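Local structure of TRAP-type C4-dicarboxylate:H+ symport system substrate-binding component DctP (Shewanella oneidensis, 4MX6) at residues Phe161-Ala173 with Val301-Val314. The protein binds succinate and is probably the periplasmic component that delivers C4-dicarboxylates to a TRAP-type transporter. Residues are numbered along the deposited sequence; the frame is centred on the assembly and turned at random.
Sequences FTANTPLKQPSDA and VTLSPAERQQWVDV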
ATOM      1  N   PHE A 161       6.314   8.483  -9.366  1.00  7.32           N
ATOM      2  CA  PHE A 161       6.797   7.705 -10.502  1.00  7.78           C
ATOM      3  C   PHE A 161       8.329   7.632 -10.503  1.00  8.23           C
ATOM      4  O   PHE A 161       9.003   8.614 -10.184  1.00  8.99           O
ATOM      5  CB  PHE A 161       6.417   8.364 -11.833  1.00  8.35           C
ATOM      6  CG  PHE A 161       4.942   8.458 -12.113  1.00  8.71           C
ATOM      7  CD1 PHE A 161       4.136   7.325 -12.192  1.00  8.99           C
ATOM      8  CD2 PHE A 161       4.373   9.689 -12.377  1.00  9.83           C
ATOM      9  CE1 PHE A 161       2.782   7.439 -12.500  1.00  9.75           C
ATOM     10  CE2 PHE A 161       3.037   9.801 -12.692  1.00 10.47           C
ATOM     11  CZ  PHE A 161       2.242   8.679 -12.747  1.00 10.17           C
ATOM     12  N   THR A 162       8.868   6.493 -10.921  1.00  8.86           N
ATOM     13  CA  THR A 162      10.269   6.434 -11.325  1.00  9.04           C
ATOM     14  C   THR A 162      10.351   5.879 -12.733  1.00  8.76           C
ATOM     15  O   THR A 162       9.485   5.105 -13.168  1.00  9.23           O
ATOM     16  CB  THR A 162      11.146   5.581 -10.371  1.00 10.37           C
ATOM     17  OG1 THR A 162      10.816   4.193 -10.492  1.00  9.71           O
ATOM     18  CG2 THR A 162      10.947   6.005  -8.934  1.00 11.17           C
ATOM     19  N   ALA A 163      11.407   6.285 -13.439  1.00  8.70           N
ATOM     20  CA  ALA A 163      11.726   5.755 -14.758  1.00  9.14           C
ATOM     21  C   ALA A 163      13.150   6.180 -15.078  1.00  9.03           C
ATOM     22  O   ALA A 163      13.876   6.665 -14.194  1.00 10.02           O
ATOM     23  CB  ALA A 163      10.737   6.285 -15.800  1.00 10.29           C
ATOM     24  N   ASN A 164      13.562   6.012 -16.333  1.00  9.44           N
ATOM     25  CA  ASN A 164      14.882   6.467 -16.762  1.00  9.57           C
ATOM     26  C   ASN A 164      14.794   7.727 -17.614  1.00 10.70           C
ATOM     27  O   ASN A 164      15.679   8.043 -18.387  1.00 12.06           O
ATOM     28  CB  ASN A 164      15.624   5.322 -17.442  1.00  9.54           C
ATOM     29  CG  ASN A 164      15.827   4.167 -16.498  1.00  9.29           C
ATOM     30  OD1 ASN A 164      16.332   4.350 -15.392  1.00 10.26           O
ATOM     31  ND2 ASN A 164      15.402   2.985 -16.900  1.00  9.87           N
ATOM     32  N   THR A 165      13.721   8.478 -17.385  1.00 11.31           N
ATOM     33  CA  THR A 165      13.468   9.750 -18.045  1.00 13.04           C
ATOM     34  C   THR A 165      12.514  10.547 -17.145  1.00 12.36           C
ATOM     35  O   THR A 165      11.758   9.956 -16.376  1.00 11.47           O
ATOM     36  CB  THR A 165      12.843   9.512 -19.432  1.00 16.34           C
ATOM     37  OG1 THR A 165      12.916  10.711 -20.217  1.00 18.58           O
ATOM     38  CG2 THR A 165      11.400   9.051 -19.308  1.00 16.63           C
ATOM     39  N   PRO A 166      12.567  11.892 -17.208  1.00 12.54           N
ATOM     40  CA  PRO A 166      11.589  12.684 -16.454  1.00 12.13           C
ATOM     41  C   PRO A 166      10.175  12.430 -16.941  1.00 11.58           C
ATOM     42  O   PRO A 166       9.954  12.237 -18.138  1.00 13.79           O
ATOM     43  CB  PRO A 166      11.985  14.132 -16.755  1.00 13.77           C
ATOM     44  CG  PRO A 166      13.388  14.073 -17.198  1.00 15.15           C
ATOM     45  CD  PRO A 166      13.580  12.737 -17.860  1.00 13.64           C
ATOM     46  N   LEU A 167       9.219  12.467 -16.026  1.00 10.93           N
ATOM     47  CA  LEU A 167       7.814  12.271 -16.383  1.00 10.86           C
ATOM     48  C   LEU A 167       7.011  13.555 -16.116  1.00 11.00           C
ATOM     49  O   LEU A 167       6.001  13.581 -15.396  1.00 10.90           O
ATOM     50  CB  LEU A 167       7.245  11.036 -15.672  1.00 10.24           C
ATOM     51  CG  LEU A 167       7.949   9.737 -16.118  1.00 11.19           C
ATOM     52  CD1 LEU A 167       7.649   8.605 -15.157  1.00 11.51           C
ATOM     53  CD2 LEU A 167       7.561   9.353 -17.534  1.00 12.25           C
ATOM     54  N   LYS A 168       7.482  14.618 -16.757  1.00 11.91           N
ATOM     55  CA  LYS A 168       6.931  15.951 -16.583  1.00 13.26           C
ATOM     56  C   LYS A 168       5.501  16.065 -17.074  1.00 12.47           C
ATOM     57  O   LYS A 168       4.687  16.776 -16.488  1.00 13.16           O
ATOM     58  CB  LYS A 168       7.786  16.952 -17.358  1.00 16.35           C
ATOM     59  CG  LYS A 168       9.080  17.311 -16.667  1.00 21.27           C
ATOM     60  CD  LYS A 168       8.775  18.211 -15.485  1.00 25.78           C
ATOM     61  CE  LYS A 168       9.922  19.133 -15.156  1.00 28.79           C
ATOM     62  NZ  LYS A 168       9.446  20.233 -14.272  1.00 30.50           N
ATOM     63  N   GLN A 169       5.207  15.367 -18.161  1.00 12.01           N
ATOM     64  CA  GLN A 169       3.880  15.400 -18.760  1.00 12.36           C
ATOM     65  C   GLN A 169       3.468  13.997 -19.127  1.00 11.49           C
ATOM     66  O   GLN A 169       4.321  13.126 -19.327  1.00 11.36           O
ATOM     67  CB  GLN A 169       3.873  16.271 -20.011  1.00 14.37           C
ATOM     68  CG  GLN A 169       4.226  17.719 -19.748  1.00 16.98           C
ATOM     69  CD  GLN A 169       4.396  18.516 -21.017  1.00 19.06           C
ATOM     70  OE1 GLN A 169       5.437  18.450 -21.665  1.00 21.14           O
ATOM     71  NE2 GLN A 169       3.374  19.281 -21.379  1.00 19.06           N
ATOM     72  N   PRO A 170       2.153  13.770 -19.223  1.00 11.20           N
ATOM     73  CA  PRO A 170       1.661  12.436 -19.571  1.00 12.20           C
ATOM     74  C   PRO A 170       2.310  11.867 -20.824  1.00 12.41           C
ATOM     75  O   PRO A 170       2.540  10.661 -20.877  1.00 12.07           O
ATOM     76  CB  PRO A 170       0.163  12.670 -19.792  1.00 14.07           C
ATOM     77  CG  PRO A 170      -0.150  13.811 -18.932  1.00 13.89           C
ATOM     78  CD  PRO A 170       1.053  14.688 -18.889  1.00 11.85           C
ATOM     79  N   SER A 171       2.593  12.711 -21.815  1.00 13.36           N
ATOM     80  CA  SER A 171       3.185  12.240 -23.060  1.00 14.75           C
ATOM     81  C   SER A 171       4.519  11.526 -22.831  1.00 13.88           C
ATOM     82  O   SER A 171       4.909  10.666 -23.618  1.00 15.08           O
ATOM     83  CB  SER A 171       3.360  13.404 -24.060  1.00 17.13           C
ATOM     84  OG  SER A 171       4.205  14.415 -23.538  1.00 18.89           O
ATOM     85  N   ASP A 172       5.213  11.892 -21.755  1.00 12.83           N
ATOM     86  CA  ASP A 172       6.525  11.317 -21.459  1.00 12.21           C
ATOM     87  C   ASP A 172       6.450   9.837 -21.089  1.00 11.65           C
ATOM     88  O   ASP A 172       7.461   9.150 -21.166  1.00 12.73           O
ATOM     89  CB  ASP A 172       7.240  12.085 -20.336  1.00 12.98           C
ATOM     90  CG  ASP A 172       7.609  13.496 -20.726  1.00 14.32           C
ATOM     91  OD1 ASP A 172       8.040  13.700 -21.873  1.00 16.34           O
ATOM     92  OD2 ASP A 172       7.501  14.416 -19.879  1.00 13.98           O
ATOM     93  N   ALA A 173       5.272   9.353 -20.693  1.00 10.71           N
ATOM     94  CA  ALA A 173       5.106   7.952 -20.299  1.00 10.53           C
ATOM     95  C   ALA A 173       4.739   7.027 -21.463  1.00 10.96           C
ATOM     96  O   ALA A 173       4.718   5.811 -21.300  1.00 10.89           O
ATOM     97  CB  ALA A 173       4.047   7.849 -19.223  1.00 10.69           C
ATOM     98  N   VAL A 301      12.556  15.119 -10.128  1.00 13.57           N
ATOM     99  CA  VAL A 301      11.812  15.890 -11.116  1.00 13.94           C
ATOM    100  C   VAL A 301      10.571  16.414 -10.399  1.00 13.62           C
ATOM    101  O   VAL A 301       9.817  15.647  -9.805  1.00 13.86           O
ATOM    102  CB  VAL A 301      11.393  14.996 -12.317  1.00 14.68           C
ATOM    103  CG1 VAL A 301      10.560  15.766 -13.304  1.00 14.99           C
ATOM    104  CG2 VAL A 301      12.627  14.404 -13.007  1.00 16.26           C
ATOM    105  N   THR A 302      10.394  17.726 -10.422  1.00 13.96           N
ATOM    106  CA  THR A 302       9.274  18.387  -9.774  1.00 15.35           C
ATOM    107  C   THR A 302       8.269  18.791 -10.850  1.00 15.22           C
ATOM    108  O   THR A 302       8.662  19.076 -11.966  1.00 17.66           O
ATOM    109  CB  THR A 302       9.794  19.632  -9.000  1.00 19.17           C
ATOM    110  OG1 THR A 302      10.610  19.196  -7.902  1.00 21.41           O
ATOM    111  CG2 THR A 302       8.665  20.490  -8.485  1.00 20.83           C
ATOM    112  N   LEU A 303       6.980  18.794 -10.523  1.00 14.00           N
ATOM    113  CA  LEU A 303       5.934  19.208 -11.464  1.00 13.91           C
ATOM    114  C   LEU A 303       5.469  20.620 -11.163  1.00 15.05           C
ATOM    115  O   LEU A 303       5.183  20.948 -10.013  1.00 16.11           O
ATOM    116  CB  LEU A 303       4.716  18.293 -11.372  1.00 13.38           C
ATOM    117  CG  LEU A 303       4.939  16.811 -11.662  1.00 12.91           C
ATOM    118  CD1 LEU A 303       3.614  16.052 -11.613  1.00 12.62           C
ATOM    119  CD2 LEU A 303       5.617  16.613 -12.999  1.00 14.18           C
ATOM    120  N   SER A 304       5.372  21.450 -12.195  1.00 14.85           N
ATOM    121  CA  SER A 304       4.723  22.743 -12.055  1.00 16.34           C
ATOM    122  C   SER A 304       3.222  22.534 -11.874  1.00 15.78           C
ATOM    123  O   SER A 304       2.694  21.459 -12.136  1.00 15.22           O
ATOM    124  CB  SER A 304       4.960  23.615 -13.289  1.00 17.37           C
ATOM    125  OG  SER A 304       4.155  23.183 -14.369  1.00 17.46           O
ATOM    126  N   PRO A 305       2.519  23.573 -11.437  1.00 16.16           N
ATOM    127  CA  PRO A 305       1.071  23.414 -11.272  1.00 16.23           C
ATOM    128  C   PRO A 305       0.373  22.990 -12.560  1.00 14.63           C
ATOM    129  O   PRO A 305      -0.490  22.110 -12.515  1.00 14.47           O
ATOM    130  CB  PRO A 305       0.625  24.809 -10.853  1.00 17.20           C
ATOM    131  CG  PRO A 305       1.811  25.358 -10.135  1.00 17.75           C
ATOM    132  CD  PRO A 305       3.002  24.855 -10.899  1.00 16.79           C
ATOM    133  N   ALA A 306       0.733  23.598 -13.688  1.00 13.98           N
ATOM    134  CA  ALA A 306       0.131  23.225 -14.954  1.00 13.31           C
ATOM    135  C   ALA A 306       0.510  21.808 -15.352  1.00 12.95           C
ATOM    136  O   ALA A 306      -0.302  21.092 -15.923  1.00 12.83           O
ATOM    137  CB  ALA A 306       0.511  24.209 -16.055  1.00 13.48           C
ATOM    138  N   GLU A 307       1.747  21.408 -15.066  1.00 12.47           N
ATOM    139  CA  GLU A 307       2.167  20.054 -15.365  1.00 12.21           C
ATOM    140  C   GLU A 307       1.349  19.061 -14.550  1.00 10.68           C
ATOM    141  O   GLU A 307       0.864  18.069 -15.079  1.00 10.83           O
ATOM    142  CB  GLU A 307       3.663  19.885 -15.094  1.00 13.34           C
ATOM    143  CG  GLU A 307       4.499  20.506 -16.193  1.00 15.59           C
ATOM    144  CD  GLU A 307       5.974  20.666 -15.854  1.00 18.09           C
ATOM    145  OE1 GLU A 307       6.365  20.583 -14.672  1.00 19.00           O
ATOM    146  OE2 GLU A 307       6.746  20.907 -16.804  1.00 20.61           O
ATOM    147  N   ARG A 308       1.189  19.318 -13.255  1.00 10.83           N
ATOM    148  CA  ARG A 308       0.370  18.431 -12.434  1.00 10.71           C
ATOM    149  C   ARG A 308      -1.049  18.352 -12.998  1.00 10.37           C
ATOM    150  O   ARG A 308      -1.628  17.265 -13.079  1.00 10.33           O
ATOM    151  CB  ARG A 308       0.330  18.883 -10.970  1.00 11.84           C
ATOM    152  CG  ARG A 308      -0.502  17.939 -10.071  1.00 13.69           C
ATOM    153  CD  ARG A 308      -0.791  18.516  -8.683  1.00 14.77           C
ATOM    154  NE  ARG A 308      -1.381  17.521  -7.771  1.00 15.94           N
ATOM    155  CZ  ARG A 308      -2.679  17.296  -7.593  1.00 17.60           C
ATOM    156  NH1 ARG A 308      -3.593  17.997  -8.254  1.00 18.91           N
ATOM    157  NH2 ARG A 308      -3.070  16.362  -6.733  1.00 17.72           N
ATOM    158  N   GLN A 309      -1.615  19.488 -13.377  1.00 10.67           N
ATOM    159  CA  GLN A 309      -2.998  19.494 -13.848  1.00 11.55           C
ATOM    160  C   GLN A 309      -3.149  18.676 -15.131  1.00 11.04           C
ATOM    161  O   GLN A 309      -4.177  18.034 -15.340  1.00 11.72           O
ATOM    162  CB  GLN A 309      -3.522  20.918 -14.048  1.00 12.83           C
ATOM    163  CG  GLN A 309      -5.036  20.967 -14.244  1.00 14.57           C
ATOM    164  CD  GLN A 309      -5.801  20.505 -13.015  1.00 16.48           C
ATOM    165  OE1 GLN A 309      -5.511  20.925 -11.898  1.00 18.25           O
ATOM    166  NE2 GLN A 309      -6.763  19.621 -13.216  1.00 16.84           N
ATOM    167  N   GLN A 310      -2.125  18.669 -15.984  1.00 10.61           N
ATOM    168  CA  GLN A 310      -2.200  17.852 -17.192  1.00 11.75           C
ATOM    169  C   GLN A 310      -2.318  16.373 -16.819  1.00 10.78           C
ATOM    170  O   GLN A 310      -3.097  15.624 -17.408  1.00 11.38           O
ATOM    171  CB  GLN A 310      -0.980  18.088 -18.090  1.00 13.18           C
ATOM    172  CG  GLN A 310      -0.991  19.459 -18.744  1.00 15.70           C
ATOM    173  CD  GLN A 310       0.185  19.766 -19.659  1.00 18.67           C
ATOM    174  OE1 GLN A 310       1.262  19.197 -19.566  1.00 20.86           O
ATOM    175  NE2 GLN A 310      -0.024  20.721 -20.532  1.00 19.15           N
ATOM    176  N   TRP A 311      -1.537  15.949 -15.833  1.00  9.27           N
ATOM    177  CA  TRP A 311      -1.635  14.574 -15.343  1.00  9.04           C
ATOM    178  C   TRP A 311      -3.004  14.278 -14.713  1.00 10.01           C
ATOM    179  O   TRP A 311      -3.590  13.219 -14.935  1.00 10.56           O
ATOM    180  CB  TRP A 311      -0.523  14.310 -14.331  1.00  8.66           C
ATOM    181  CG  TRP A 311       0.829  13.954 -14.903  1.00  8.68           C
ATOM    182  CD1 TRP A 311       1.911  14.767 -15.048  1.00  9.66           C
ATOM    183  CD2 TRP A 311       1.219  12.669 -15.382  1.00  9.68           C
ATOM    184  NE1 TRP A 311       2.956  14.057 -15.579  1.00  9.60           N
ATOM    185  CE2 TRP A 311       2.560  12.760 -15.784  1.00  9.86           C
ATOM    186  CE3 TRP A 311       0.565  11.440 -15.480  1.00 10.31           C
ATOM    187  CZ2 TRP A 311       3.254  11.662 -16.310  1.00 11.46           C
ATOM    188  CZ3 TRP A 311       1.253  10.352 -15.994  1.00 11.09           C
ATOM    189  CH2 TRP A 311       2.580  10.468 -16.384  1.00 11.27           C
ATOM    190  N   VAL A 312      -3.501  15.201 -13.904  1.00 10.03           N
ATOM    191  CA  VAL A 312      -4.814  15.008 -13.293  1.00 11.11           C
ATOM    192  C   VAL A 312      -5.875  14.802 -14.371  1.00 11.97           C
ATOM    193  O   VAL A 312      -6.692  13.872 -14.299  1.00 12.55           O
ATOM    194  CB  VAL A 312      -5.198  16.205 -12.408  1.00 12.23           C
ATOM    195  CG1 VAL A 312      -6.634  16.086 -11.903  1.00 13.12           C
ATOM    196  CG2 VAL A 312      -4.233  16.318 -11.248  1.00 12.68           C
ATOM    197  N   ASP A 313      -5.869  15.678 -15.366  1.00 11.79           N
ATOM    198  CA  ASP A 313      -6.913  15.676 -16.381  1.00 12.58           C
ATOM    199  C   ASP A 313      -6.946  14.388 -17.197  1.00 12.43           C
ATOM    200  O   ASP A 313      -8.018  13.855 -17.476  1.00 13.96           O
ATOM    201  CB  ASP A 313      -6.737  16.874 -17.325  1.00 14.52           C
ATOM    202  CG  ASP A 313      -7.055  18.206 -16.661  1.00 16.33           C
ATOM    203  OD1 ASP A 313      -7.613  18.217 -15.545  1.00 16.50           O
ATOM    204  OD2 ASP A 313      -6.758  19.254 -17.272  1.00 17.05           O
ATOM    205  N   VAL A 314      -5.775  13.898 -17.593  1.00 11.75           N
ATOM    206  CA  VAL A 314      -5.702  12.697 -18.411  1.00 11.53           C
ATOM    207  C   VAL A 314      -6.086  11.434 -17.620  1.00  9.53           C
ATOM    208  O   VAL A 314      -6.445  10.411 -18.209  1.00 10.33           O
ATOM    209  CB  VAL A 314      -4.289  12.552 -19.028  1.00 14.05           C
ATOM    210  CG1 VAL A 314      -3.284  12.055 -18.009  1.00 14.37           C
ATOM    211  CG2 VAL A 314      -4.314  11.627 -20.204  1.00 15.80           C
TER
HETATM  212  O   HOH W   1       2.111  17.629 -17.317  1.00 27.16           O
HETATM  213  O   HOH W   2       9.378  21.884 -16.487  1.00 32.42           O
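Lys168 reaches across to Val301, Thr302 and Glu307. Lys168 CB lies beside the Glu307 carboxylate, 4.1 Å from Glu307 OE2. CG passes Val301 CG1, and Lys168 CD packs on Val301 CG1 at 3.7 Å. A bend at chi2 (-73°) turns the chain toward Thr302 and Glu307. CE approaches Thr302 O. Lys168 NZ bonds to Thr302 O at 2.7 Å, at a C=O...N angle of 168°, and forms a salt bridge with Glu307 OE1 on its syn lone pair. Water 2 also links NZ to Glu307 OE2. Ser304 N donates to the same OE1, within the capping box of Ser304 and Glu307 that starts helix 305-326.

Trp311 inserts between two groups. Phe161 CE2 lies over one face, with the ring planes at 36°. Pro170 covers the opposite face, Pro170 CA 3.8 Å from the Trp311 six-ring centroid in a CH-pi contact. At the indole edge, NE1 makes weak bonds to Leu167 O and Lys168 O. With an alanine in place of Trp311 the indole and its NE1 are gone, which would probably open a gap between Phe161 and Pro170 and leave Leu167 O and Lys168 O without this donor. Beside the tryptophan, Gln169 NE2 donates to Gln310 OE1 at 2.8 Å, the amides nearly coplanar.

This structural packing of the family 7 solute-binding fold joins strand 160-163 and its following loop to the end of strand 299-301 and the start of helix 305-326. Strand 235-237 lies between the two strands in one mixed sheet.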